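Local coordinates for Melibiose/raffinose/stachyose-binding protein MelE (Bacillus subtilis subsp. subtilis str. 168, PDB 4R6H), which binds melibiose, raffinose and stachyose and serves as the solute-binding component of the ABC transporter MelEDC-MsmX that imports these sugars, at residues 140-144 / 302-306; 196-201 / 268-272; 37-41 / 69-75. One frame throughout, in Å; residues are numbered along the deposited sequence.

Contact 1 of 3, residues 140-144 / 302-306; sequences QAKDG and IWIGG
Lys-142 and Trp-303 pack against each other on one side of an antiparallel strand pair, 141-144 against 303-306, in the mixed sheet of this solute-binding fold. The short strands run at 153° to one another. Ala-141 and Gly-306 form one hydrogen-bonded pair and Asp-143 and Ile-304 another, with Lys-142 facing Gly-305 between them.

From its root outward, Lys-142 follows the indole. CB sits over one face, 3.8 Å from Trp-303 CG and offset toward the rim; CG rides beside Trp-303 CB at 4.0 Å. CD lies over the five-membered ring as a CH-pi contact, 4.2 Å from its centroid. A bend at chi3 (-76°) then lifts CE away from the ring, and NZ ends 5.4 Å from the same centroid, where the cation-pi attraction is weak at most; Lys-142 also makes a cation-pi contact with Tyr-362. At its six-membered end the indole presents its edge to the other strand, with CE3 3.5 Å from Lys-142 O and the backbone from Asp-143 C to Gly-144 N near the ring plane. Replacing Trp-303 with an alanine would probably leave the aliphatic part of Lys-142 without its platform, and its chain freer to turn.

Gly-305 is required twice over: a CB would collide with Ala-141 O, and the backbone angles themselves exclude one. Asp-143 directs its OD2 to the hydroxyl of Tyr-373, while its CB lies 3.3 Å from Ile-304 O. At the other end of the pair Gly-306 N bonds to Ala-141 O at 2.8 Å, nearly straight at 170°.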
ATOM      1  N   GLN A 140       6.816   5.794   2.453  1.00 17.89           N
ATOM      2  CA  GLN A 140       6.486   5.080   1.242  1.00 17.69           C
ATOM      3  C   GLN A 140       6.169   3.639   1.560  1.00 17.74           C
ATOM      4  O   GLN A 140       6.735   3.082   2.485  1.00 20.60           O
ATOM      5  CB  GLN A 140       7.648   5.122   0.266  1.00 21.64           C
ATOM      6  CG  GLN A 140       8.966   4.669   0.843  1.00 18.87           C
ATOM      7  CD  GLN A 140      10.073   4.656  -0.199  1.00 21.79           C
ATOM      8  OE1 GLN A 140       9.980   3.906  -1.206  1.00 22.68           O
ATOM      9  NE2 GLN A 140      11.094   5.464   0.017  1.00 21.28           N
ATOM     10  N   ALA A 141       5.302   3.060   0.756  1.00 18.92           N
ATOM     11  CA  ALA A 141       4.895   1.686   0.932  1.00 17.65           C
ATOM     12  C   ALA A 141       5.641   0.803  -0.053  1.00 18.97           C
ATOM     13  O   ALA A 141       5.788   1.179  -1.236  1.00 18.71           O
ATOM     14  CB  ALA A 141       3.406   1.517   0.695  1.00 17.70           C
ATOM     15  N   LYS A 142       6.085  -0.364   0.422  1.00 16.96           N
ATOM     16  CA  LYS A 142       6.772  -1.341  -0.415  1.00 16.33           C
ATOM     17  C   LYS A 142       6.329  -2.728   0.031  1.00 16.66           C
ATOM     18  O   LYS A 142       6.889  -3.294   0.976  1.00 16.87           O
ATOM     19  CB  LYS A 142       8.289  -1.184  -0.384  1.00 17.10           C
ATOM     20  CG  LYS A 142       8.817   0.022  -1.151  1.00 18.41           C
ATOM     21  CD  LYS A 142      10.333   0.040  -1.277  1.00 19.60           C
ATOM     22  CE  LYS A 142      11.046   0.461  -0.003  1.00 22.18           C
ATOM     23  NZ  LYS A 142      12.517   0.570  -0.283  1.00 21.35           N
ATOM     24  N   ASP A 143       5.336  -3.287  -0.676  1.00 16.56           N
ATOM     25  CA  ASP A 143       4.662  -4.523  -0.287  1.00 15.16           C
ATOM     26  C   ASP A 143       5.027  -5.676  -1.215  1.00 16.26           C
ATOM     27  O   ASP A 143       5.082  -5.544  -2.478  1.00 17.06           O
ATOM     28  CB  ASP A 143       3.148  -4.332  -0.334  1.00 17.52           C
ATOM     29  CG  ASP A 143       2.624  -3.447   0.770  1.00 23.95           C
ATOM     30  OD1 ASP A 143       3.247  -3.347   1.851  1.00 21.68           O
ATOM     31  OD2 ASP A 143       1.535  -2.864   0.556  1.00 25.36           O
ATOM     32  N   GLY A 144       5.254  -6.824  -0.567  1.00 16.48           N
ATOM     33  CA  GLY A 144       5.408  -8.097  -1.230  1.00 16.85           C
ATOM     34  C   GLY A 144       4.740  -9.173  -0.409  1.00 17.38           C
ATOM     35  O   GLY A 144       3.513  -9.119  -0.142  1.00 17.87           O
ATOM     36  N   ILE A 302       8.783  -7.244  -7.814  1.00 17.79           N
ATOM     37  CA  ILE A 302       8.418  -5.838  -7.732  1.00 17.86           C
ATOM     38  C   ILE A 302       7.890  -5.533  -6.329  1.00 17.10           C
ATOM     39  O   ILE A 302       7.153  -6.331  -5.738  1.00 17.55           O
ATOM     40  CB  ILE A 302       7.358  -5.519  -8.861  1.00 18.92           C
ATOM     41  CG1 ILE A 302       7.118  -4.043  -9.056  1.00 20.46           C
ATOM     42  CG2 ILE A 302       6.040  -6.244  -8.625  1.00 19.73           C
ATOM     43  CD1 ILE A 302       8.267  -3.319  -9.661  1.00 21.91           C
ATOM     44  N   TRP A 303       8.273  -4.358  -5.790  1.00 18.02           N
ATOM     45  CA  TRP A 303       7.586  -3.823  -4.607  1.00 17.23           C
ATOM     46  C   TRP A 303       6.337  -3.039  -5.013  1.00 18.55           C
ATOM     47  O   TRP A 303       6.386  -2.241  -5.948  1.00 17.96           O
ATOM     48  CB  TRP A 303       8.492  -2.880  -3.825  1.00 16.90           C
ATOM     49  CG  TRP A 303       9.671  -3.490  -3.106  1.00 15.63           C
ATOM     50  CD1 TRP A 303      10.973  -3.184  -3.300  1.00 16.89           C
ATOM     51  CD2 TRP A 303       9.646  -4.442  -2.044  1.00 16.05           C
ATOM     52  NE1 TRP A 303      11.765  -3.896  -2.479  1.00 17.06           N
ATOM     53  CE2 TRP A 303      10.980  -4.684  -1.673  1.00 17.60           C
ATOM     54  CE3 TRP A 303       8.625  -5.143  -1.390  1.00 16.31           C
ATOM     55  CZ2 TRP A 303      11.325  -5.589  -0.685  1.00 16.27           C
ATOM     56  CZ3 TRP A 303       8.950  -6.014  -0.382  1.00 16.81           C
ATOM     57  CH2 TRP A 303      10.285  -6.260  -0.045  1.00 15.70           C
ATOM     58  N   ILE A 304       5.246  -3.233  -4.292  1.00 15.99           N
ATOM     59  CA  ILE A 304       3.980  -2.551  -4.588  1.00 18.18           C
ATOM     60  C   ILE A 304       3.691  -1.511  -3.559  1.00 17.39           C
ATOM     61  O   ILE A 304       3.765  -1.772  -2.338  1.00 18.16           O
ATOM     62  CB  ILE A 304       2.792  -3.527  -4.621  1.00 18.91           C
ATOM     63  CG1 ILE A 304       3.006  -4.681  -5.640  1.00 22.10           C
ATOM     64  CG2 ILE A 304       1.501  -2.802  -4.888  1.00 20.09           C
ATOM     65  CD1 ILE A 304       3.273  -4.214  -7.030  1.00 22.70           C
ATOM     66  N   GLY A 305       3.299  -0.338  -4.007  1.00 17.41           N
ATOM     67  CA  GLY A 305       2.892   0.705  -3.048  1.00 18.83           C
ATOM     68  C   GLY A 305       3.171   2.087  -3.559  1.00 20.41           C
ATOM     69  O   GLY A 305       2.387   2.648  -4.356  1.00 24.59           O
ATOM     70  N   GLY A 306       4.297   2.611  -3.132  1.00 20.27           N
ATOM     71  CA  GLY A 306       4.699   3.968  -3.503  1.00 21.46           C
ATOM     72  C   GLY A 306       4.171   4.960  -2.515  1.00 21.13           C
ATOM     73  O   GLY A 306       4.598   4.946  -1.378  1.00 20.02           O
TER

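Contact 2 of 3, residues 196-201 / 268-272; sequences QYYDQF and TMQGG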
ATOM      1  N   GLN A 196      -6.267  -7.729  -1.513  1.00 18.27           N
ATOM      2  CA  GLN A 196      -4.839  -7.457  -1.490  1.00 16.62           C
ATOM      3  C   GLN A 196      -4.066  -8.410  -2.434  1.00 17.45           C
ATOM      4  O   GLN A 196      -3.115  -8.012  -3.120  1.00 18.63           O
ATOM      5  CB  GLN A 196      -4.300  -7.572  -0.057  1.00 18.88           C
ATOM      6  CG  GLN A 196      -2.841  -7.200   0.025  1.00 21.18           C
ATOM      7  CD  GLN A 196      -2.279  -7.010   1.413  1.00 31.31           C
ATOM      8  OE1 GLN A 196      -2.993  -7.028   2.402  1.00 37.97           O
ATOM      9  NE2 GLN A 196      -0.964  -6.766   1.473  1.00 30.45           N
ATOM     10  N   TYR A 197      -4.474  -9.678  -2.399  1.00 16.40           N
ATOM     11  CA  TYR A 197      -3.890 -10.688  -3.284  1.00 18.62           C
ATOM     12  C   TYR A 197      -4.064 -10.278  -4.755  1.00 17.41           C
ATOM     13  O   TYR A 197      -3.108 -10.257  -5.554  1.00 17.46           O
ATOM     14  CB  TYR A 197      -4.511 -12.079  -2.983  1.00 17.28           C
ATOM     15  CG  TYR A 197      -4.321 -13.063  -4.100  1.00 17.61           C
ATOM     16  CD1 TYR A 197      -3.108 -13.747  -4.268  1.00 20.56           C
ATOM     17  CD2 TYR A 197      -5.316 -13.242  -5.034  1.00 16.91           C
ATOM     18  CE1 TYR A 197      -2.926 -14.614  -5.354  1.00 20.61           C
ATOM     19  CE2 TYR A 197      -5.143 -14.084  -6.117  1.00 18.60           C
ATOM     20  CZ  TYR A 197      -3.967 -14.799  -6.243  1.00 19.49           C
ATOM     21  OH  TYR A 197      -3.801 -15.633  -7.342  1.00 20.51           O
ATOM     22  N   TYR A 198      -5.310 -10.025  -5.125  1.00 17.54           N
ATOM     23  CA  TYR A 198      -5.592  -9.650  -6.509  1.00 18.90           C
ATOM     24  C   TYR A 198      -4.857  -8.387  -6.912  1.00 18.67           C
ATOM     25  O   TYR A 198      -4.292  -8.303  -8.005  1.00 17.89           O
ATOM     26  CB  TYR A 198      -7.070  -9.489  -6.746  1.00 20.17           C
ATOM     27  CG  TYR A 198      -7.891 -10.753  -6.930  1.00 19.51           C
ATOM     28  CD1 TYR A 198      -7.680 -11.611  -8.011  1.00 20.86           C
ATOM     29  CD2 TYR A 198      -8.973 -11.030  -6.108  1.00 21.89           C
ATOM     30  CE1 TYR A 198      -8.478 -12.736  -8.217  1.00 20.68           C
ATOM     31  CE2 TYR A 198      -9.771 -12.131  -6.322  1.00 23.92           C
ATOM     32  CZ  TYR A 198      -9.541 -12.968  -7.392  1.00 22.77           C
ATOM     33  OH  TYR A 198     -10.368 -14.065  -7.554  1.00 22.59           O
ATOM     34  N   ASP A 199      -4.934  -7.363  -6.056  1.00 19.24           N
ATOM     35  CA  ASP A 199      -4.363  -6.066  -6.382  1.00 17.45           C
ATOM     36  C   ASP A 199      -2.851  -6.149  -6.567  1.00 18.64           C
ATOM     37  O   ASP A 199      -2.301  -5.618  -7.569  1.00 17.89           O
ATOM     38  CB  ASP A 199      -4.757  -5.055  -5.266  1.00 18.84           C
ATOM     39  CG  ASP A 199      -4.766  -3.624  -5.717  1.00 30.26           C
ATOM     40  OD1 ASP A 199      -4.815  -3.331  -6.898  1.00 23.50           O
ATOM     41  OD2 ASP A 199      -4.852  -2.771  -4.835  1.00 34.93           O
ATOM     42  N   GLN A 200      -2.142  -6.784  -5.635  1.00 16.88           N
ATOM     43  CA  GLN A 200      -0.707  -6.854  -5.735  1.00 15.70           C
ATOM     44  C   GLN A 200      -0.282  -7.653  -6.962  1.00 17.70           C
ATOM     45  O   GLN A 200       0.590  -7.215  -7.686  1.00 17.19           O
ATOM     46  CB  GLN A 200      -0.020  -7.461  -4.501  1.00 17.35           C
ATOM     47  CG  GLN A 200       0.120  -6.524  -3.339  1.00 24.75           C
ATOM     48  CD  GLN A 200       0.890  -7.100  -2.155  1.00 17.43           C
ATOM     49  OE1 GLN A 200       0.481  -6.896  -1.028  1.00 23.34           O
ATOM     50  NE2 GLN A 200       2.073  -7.655  -2.404  1.00 20.08           N
ATOM     51  N   PHE A 201      -0.906  -8.824  -7.174  1.00 16.55           N
ATOM     52  CA  PHE A 201      -0.441  -9.682  -8.279  1.00 17.39           C
ATOM     53  C   PHE A 201      -0.905  -9.188  -9.651  1.00 16.92           C
ATOM     54  O   PHE A 201      -0.354  -9.582 -10.674  1.00 17.32           O
ATOM     55  CB  PHE A 201      -0.751 -11.152  -8.038  1.00 17.06           C
ATOM     56  CG  PHE A 201       0.188 -11.827  -7.077  1.00 16.59           C
ATOM     57  CD1 PHE A 201       1.516 -12.111  -7.436  1.00 16.44           C
ATOM     58  CD2 PHE A 201      -0.244 -12.197  -5.825  1.00 18.83           C
ATOM     59  CE1 PHE A 201       2.351 -12.755  -6.540  1.00 18.80           C
ATOM     60  CE2 PHE A 201       0.578 -12.874  -4.938  1.00 18.78           C
ATOM     61  CZ  PHE A 201       1.908 -13.135  -5.302  1.00 18.15           C
ATOM     62  N   THR A 268       2.416 -14.960   4.197  1.00 14.92           N
ATOM     63  CA  THR A 268       1.154 -14.211   4.170  1.00 16.33           C
ATOM     64  C   THR A 268       1.398 -12.923   3.418  1.00 19.69           C
ATOM     65  O   THR A 268       2.537 -12.520   3.269  1.00 18.46           O
ATOM     66  CB  THR A 268       0.556 -14.004   5.584  1.00 17.59           C
ATOM     67  OG1 THR A 268      -0.807 -13.612   5.477  1.00 18.18           O
ATOM     68  CG2 THR A 268       1.319 -12.955   6.390  1.00 19.96           C
ATOM     69  N   MET A 269       0.347 -12.288   2.902  1.00 20.19           N
ATOM     70  CA  MET A 269       0.525 -10.998   2.244  1.00 18.84           C
ATOM     71  C   MET A 269       0.936  -9.960   3.241  1.00 22.59           C
ATOM     72  O   MET A 269       0.569 -10.001   4.420  1.00 25.79           O
ATOM     73  CB  MET A 269      -0.762 -10.545   1.567  1.00 19.52           C
ATOM     74  CG  MET A 269      -1.363 -11.448   0.505  1.00 25.20           C
ATOM     75  SD  MET A 269      -0.536 -11.751  -1.046  1.00 29.10           S
ATOM     76  CE  MET A 269      -0.317 -10.064  -1.688  1.00 20.64           C
ATOM     77  N   GLN A 270       1.771  -9.028   2.777  1.00 22.28           N
ATOM     78  CA  GLN A 270       2.366  -8.118   3.730  1.00 30.04           C
ATOM     79  C   GLN A 270       1.351  -7.181   4.348  1.00 37.58           C
ATOM     80  O   GLN A 270       0.549  -6.571   3.641  1.00 40.45           O
ATOM     81  CB  GLN A 270       3.397  -7.336   2.999  1.00 54.93           C
ATOM     82  CG  GLN A 270       4.408  -6.730   3.898  1.00 35.30           C
ATOM     83  CD  GLN A 270       5.500  -6.189   3.055  1.00 29.31           C
ATOM     84  OE1 GLN A 270       5.928  -6.855   2.100  1.00 25.61           O
ATOM     85  NE2 GLN A 270       5.991  -5.025   3.403  1.00 28.64           N
ATOM     86  N   GLY A 271       1.397  -7.069   5.672  1.00 45.49           N
ATOM     87  CA  GLY A 271       0.556  -6.118   6.400  1.00 35.31           C
ATOM     88  C   GLY A 271       1.313  -4.902   6.931  1.00 58.98           C
ATOM     89  O   GLY A 271       0.720  -3.840   7.173  1.00 42.05           O
ATOM     90  N   GLY A 272       2.624  -5.054   7.127  1.00 34.59           N
ATOM     91  CA  GLY A 272       3.484  -3.925   7.471  1.00 31.07           C
ATOM     92  C   GLY A 272       4.123  -3.979   8.854  1.00 20.19           C
ATOM     93  O   GLY A 272       5.215  -3.464   9.009  1.00 21.57           O
TER
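Gln-196 NE2 is gripped by two oxygens, one from each segment. It donates to Gln-270 O at 2.7 Å with an N-H...O angle of 163°, and one helical turn further on it donates to Gln-200 OE1 at 2.9 Å and 174°. Both acceptors lie within a few degrees of the Gln-196 amide plane, so the two bonds together fix the rotation of that group. With CG anti to the backbone N (chi1 -176°) and an extended chain beyond it, Gln-196 reaches from the helix to the chain just past the strand. On the way its CD and NE2 pass Met-269 CB, the two side chains pointing opposite ways.

The arrangement is a helix laid against the end of a sheet strand, here helix 192-206 on strand 265-269, with a methionine as the filling. Met-269 is folded at chi2 and chi3, which carries its methyl toward the Gln-200 side chain. Met-269 CE comes to rest over the flat face of the Gln-200 amide, 3.2 Å from Gln-200 CD and almost as near its OE1 and NE2, a tight fit. Met-269 CE also lies 4.0 Å from Tyr-197 CA. Met-269 SD lies 4.2 Å from Phe-201 CE2, an oblique Met-aromatic contact.

Further bonds of Gln-200 and Gln-270 reach strand 141-148 and Thr-292. Gln-200 NE2 bonds to Gly-144 O and also to Thr-292 OG1; with OE1 taken by Gln-196 NE2, the amide whose face meets the methyl is held at both ends. Gln-270 turns its OE1 to Gly-144 N, and its NE2 makes a weak bond to Lys-142 O.

Contact 3 of 3, residues 37-41 / 69-75; sequences IYSTM and HFPGNDY
Ile-37 O and His-69 N meet at 2.8 Å, and Ser-39 N returns a bond to His-69 O at 3.0 Å. These two bonds bracket the parallel pairing of Tyr-38 with His-69, at the ends of strands 33-38 and 64-69. Since helix 44-60 joins the strands, the unit is a beta-alpha-beta crossover.

The tight part lies at and just beyond the strand ends. Thr-40 CG2 stands over the centre of the Tyr-75 ring, 3.5 Å from its centroid and 3° off the normal, a CH-pi contact. Tyr-38 turns its ring edge toward the face of Tyr-75 in an offset edge-to-face pair, while Pro-71 CG lies over the rim of one face of the Tyr-38 ring, 4.0 Å from Tyr-38 CD2. Phe-70 brings CE1 to Ser-39 OG at 3.5 Å, with the oxygen near the ring plane. A chi1 of 174° swings this oxygen beside the carbonyl carbon, where it accepts from Met-41 N in an ST turn.

Two places are looser. The His-69 and Tyr-38 rings meet only obliquely, centroids 5.2 Å apart and planes at 33°. By exposed Gly-72 a water fills in, accepting from Gly-72 N at 2.9 Å and lying 2.8 Å from Ser-39 O.

Carbon, ring faces and ring edges do most of the close packing; the hydroxyls of Thr-40 and Tyr-75 bond to Asp-93 and that of Tyr-38 to Arg-82, outside the two segments, so burying the rings need not cost those polar ends their partners.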
ATOM      1  N   ILE A  37      -4.907  20.643   8.430  1.00 17.77           N
ATOM      2  CA  ILE A  37      -4.207  19.496   7.822  1.00 17.26           C
ATOM      3  C   ILE A  37      -5.093  18.258   7.928  1.00 19.02           C
ATOM      4  O   ILE A  37      -5.584  17.916   9.027  1.00 23.59           O
ATOM      5  CB  ILE A  37      -2.904  19.178   8.560  1.00 18.33           C
ATOM      6  CG1 ILE A  37      -2.056  20.432   8.694  1.00 22.40           C
ATOM      7  CG2 ILE A  37      -2.146  18.021   7.867  1.00 19.20           C
ATOM      8  CD1 ILE A  37      -0.667  20.220   9.255  1.00 21.14           C
ATOM      9  N   TYR A  38      -5.336  17.595   6.794  1.00 17.80           N
ATOM     10  CA  TYR A  38      -6.074  16.327   6.775  1.00 19.76           C
ATOM     11  C   TYR A  38      -5.087  15.182   6.529  1.00 18.70           C
ATOM     12  O   TYR A  38      -4.180  15.317   5.685  1.00 18.16           O
ATOM     13  CB  TYR A  38      -7.100  16.295   5.635  1.00 18.99           C
ATOM     14  CG  TYR A  38      -8.512  16.769   5.923  1.00 25.05           C
ATOM     15  CD1 TYR A  38      -8.771  17.799   6.807  1.00 23.96           C
ATOM     16  CD2 TYR A  38      -9.577  16.179   5.231  1.00 30.70           C
ATOM     17  CE1 TYR A  38     -10.090  18.219   7.043  1.00 35.23           C
ATOM     18  CE2 TYR A  38     -10.886  16.571   5.456  1.00 35.24           C
ATOM     19  CZ  TYR A  38     -11.137  17.591   6.347  1.00 31.82           C
ATOM     20  OH  TYR A  38     -12.455  17.964   6.534  1.00 52.64           O
ATOM     21  N   SER A  39      -5.327  14.054   7.201  1.00 17.98           N
ATOM     22  CA  SER A  39      -4.470  12.891   7.169  1.00 16.48           C
ATOM     23  C   SER A  39      -5.279  11.594   7.158  1.00 17.35           C
ATOM     24  O   SER A  39      -6.270  11.507   7.917  1.00 18.17           O
ATOM     25  CB  SER A  39      -3.507  12.906   8.364  1.00 17.65           C
ATOM     26  OG  SER A  39      -2.736  11.690   8.421  1.00 18.37           O
ATOM     27  N   THR A  40      -4.816  10.614   6.376  1.00 16.97           N
ATOM     28  CA  THR A  40      -5.378   9.234   6.428  1.00 16.32           C
ATOM     29  C   THR A  40      -4.703   8.302   7.439  1.00 20.56           C
ATOM     30  O   THR A  40      -5.003   7.115   7.455  1.00 19.72           O
ATOM     31  CB  THR A  40      -5.361   8.557   5.049  1.00 19.76           C
ATOM     32  OG1 THR A  40      -4.021   8.226   4.623  1.00 18.65           O
ATOM     33  CG2 THR A  40      -6.104   9.380   4.018  1.00 22.03           C
ATOM     34  N   MET A  41      -3.799   8.834   8.253  1.00 17.89           N
ATOM     35  CA  MET A  41      -3.113   8.008   9.248  1.00 17.35           C
ATOM     36  C   MET A  41      -4.136   7.374  10.179  1.00 20.00           C
ATOM     37  O   MET A  41      -5.138   7.980  10.505  1.00 21.38           O
ATOM     38  CB  MET A  41      -2.100   8.807  10.044  1.00 19.33           C
ATOM     39  CG  MET A  41      -0.906   9.203   9.233  1.00 19.94           C
ATOM     40  SD  MET A  41       0.282  10.147  10.186  1.00 20.59           S
ATOM     41  CE  MET A  41       1.413  10.715   8.920  1.00 20.08           C
ATOM     42  N   HIS A  69      -6.604  16.844  11.441  1.00 19.35           N
ATOM     43  CA  HIS A  69      -7.791  16.013  11.324  1.00 23.29           C
ATOM     44  C   HIS A  69      -7.434  14.646  10.800  1.00 21.29           C
ATOM     45  O   HIS A  69      -6.742  14.529   9.772  1.00 20.71           O
ATOM     46  CB  HIS A  69      -8.745  16.626  10.315  1.00 26.65           C
ATOM     47  CG  HIS A  69      -9.289  17.953  10.723  1.00 29.28           C
ATOM     48  ND1 HIS A  69     -10.626  18.148  11.003  1.00 41.66           N
ATOM     49  CD2 HIS A  69      -8.688  19.156  10.892  1.00 29.86           C
ATOM     50  CE1 HIS A  69     -10.823  19.414  11.330  1.00 43.59           C
ATOM     51  NE2 HIS A  69      -9.666  20.046  11.274  1.00 36.25           N
ATOM     52  N   PHE A  70      -7.985  13.620  11.445  1.00 20.62           N
ATOM     53  CA  PHE A  70      -7.881  12.228  11.018  1.00 19.81           C
ATOM     54  C   PHE A  70      -9.294  11.664  10.815  1.00 21.61           C
ATOM     55  O   PHE A  70      -9.787  10.933  11.667  1.00 24.53           O
ATOM     56  CB  PHE A  70      -7.122  11.406  12.048  1.00 20.24           C
ATOM     57  CG  PHE A  70      -5.739  11.929  12.352  1.00 18.45           C
ATOM     58  CD1 PHE A  70      -4.682  11.678  11.498  1.00 19.30           C
ATOM     59  CD2 PHE A  70      -5.485  12.661  13.511  1.00 20.68           C
ATOM     60  CE1 PHE A  70      -3.409  12.132  11.786  1.00 21.00           C
ATOM     61  CE2 PHE A  70      -4.199  13.142  13.785  1.00 20.47           C
ATOM     62  CZ  PHE A  70      -3.168  12.890  12.905  1.00 23.12           C
ATOM     63  N   PRO A  71      -9.919  11.977   9.677  1.00 21.47           N
ATOM     64  CA  PRO A  71     -11.331  11.603   9.420  1.00 24.92           C
ATOM     65  C   PRO A  71     -11.607  10.103   9.308  1.00 24.20           C
ATOM     66  O   PRO A  71     -12.771   9.711   9.243  1.00 25.93           O
ATOM     67  CB  PRO A  71     -11.632  12.256   8.064  1.00 27.06           C
ATOM     68  CG  PRO A  71     -10.615  13.286   7.865  1.00 23.51           C
ATOM     69  CD  PRO A  71      -9.389  12.838   8.600  1.00 24.20           C
ATOM     70  N   GLY A  72     -10.578   9.270   9.223  1.00 23.17           N
ATOM     71  CA  GLY A  72     -10.773   7.822   9.070  1.00 24.35           C
ATOM     72  C   GLY A  72     -11.619   7.452   7.865  1.00 26.23           C
ATOM     73  O   GLY A  72     -11.331   7.861   6.736  1.00 25.42           O
ATOM     74  N   ASN A  73     -12.662   6.652   8.082  1.00 29.01           N
ATOM     75  CA  ASN A  73     -13.480   6.163   6.967  1.00 28.41           C
ATOM     76  C   ASN A  73     -14.245   7.253   6.237  1.00 28.41           C
ATOM     77  O   ASN A  73     -14.696   7.031   5.121  1.00 33.26           O
ATOM     78  CB  ASN A  73     -14.475   5.083   7.457  1.00 33.14           C
ATOM     79  CG  ASN A  73     -13.794   3.780   7.843  1.00 56.75           C
ATOM     80  OD1 ASN A  73     -12.747   3.410   7.296  1.00 52.96           O
ATOM     81  ND2 ASN A  73     -14.398   3.067   8.784  1.00 72.17           N
ATOM     82  N   ASP A  74     -14.392   8.418   6.862  1.00 27.06           N
ATOM     83  CA  ASP A  74     -15.091   9.559   6.254  1.00 24.96           C
ATOM     84  C   ASP A  74     -14.170  10.400   5.353  1.00 22.74           C
ATOM     85  O   ASP A  74     -14.642  11.327   4.714  1.00 21.34           O
ATOM     86  CB  ASP A  74     -15.699  10.485   7.315  1.00 30.59           C
ATOM     87  CG  ASP A  74     -16.828   9.828   8.086  1.00 65.83           C
ATOM     88  OD1 ASP A  74     -17.588   9.060   7.462  1.00 41.59           O
ATOM     89  OD2 ASP A  74     -16.951  10.078   9.307  1.00 43.64           O
ATOM     90  N   TYR A  75     -12.875  10.047   5.266  1.00 20.77           N
ATOM     91  CA  TYR A  75     -11.911  10.887   4.537  1.00 20.15           C
ATOM     92  C   TYR A  75     -12.330  11.182   3.104  1.00 20.28           C
ATOM     93  O   TYR A  75     -12.365  12.341   2.668  1.00 19.04           O
ATOM     94  CB  TYR A  75     -10.529  10.218   4.558  1.00 19.56           C
ATOM     95  CG  TYR A  75      -9.420  11.125   4.084  1.00 17.06           C
ATOM     96  CD1 TYR A  75      -9.129  11.260   2.741  1.00 16.62           C
ATOM     97  CD2 TYR A  75      -8.691  11.856   4.987  1.00 19.38           C
ATOM     98  CE1 TYR A  75      -8.162  12.136   2.308  1.00 18.18           C
ATOM     99  CE2 TYR A  75      -7.688  12.709   4.575  1.00 17.71           C
ATOM    100  CZ  TYR A  75      -7.406  12.838   3.244  1.00 16.06           C
ATOM    101  OH  TYR A  75      -6.402  13.696   2.811  1.00 18.79           O
TER
HETATM  102  O   HOH W   1      -7.713   9.497   9.192  1.00 21.38           O

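In the fold
Contacts 1 and 2 form one continuous unit: their centres are 10 Å apart, both reach the mixed sheet, and along the chain 196-201 / 268-272 is nested inside the loop closed by contact 1. Gly-144 is the joint between them. Contact 3 closes earlier in the chain and stands apart, with centres about 22 Å from contact 1 and 23 Å from contact 2, and nearest atoms about 10 and 12 Å away. Sugar-binding proteins of this family have two lobes, and the structure is in an open conformation; contact 3 probably belongs to one lobe and contact 2 to the other, with the ligand expected in the cleft between lobes.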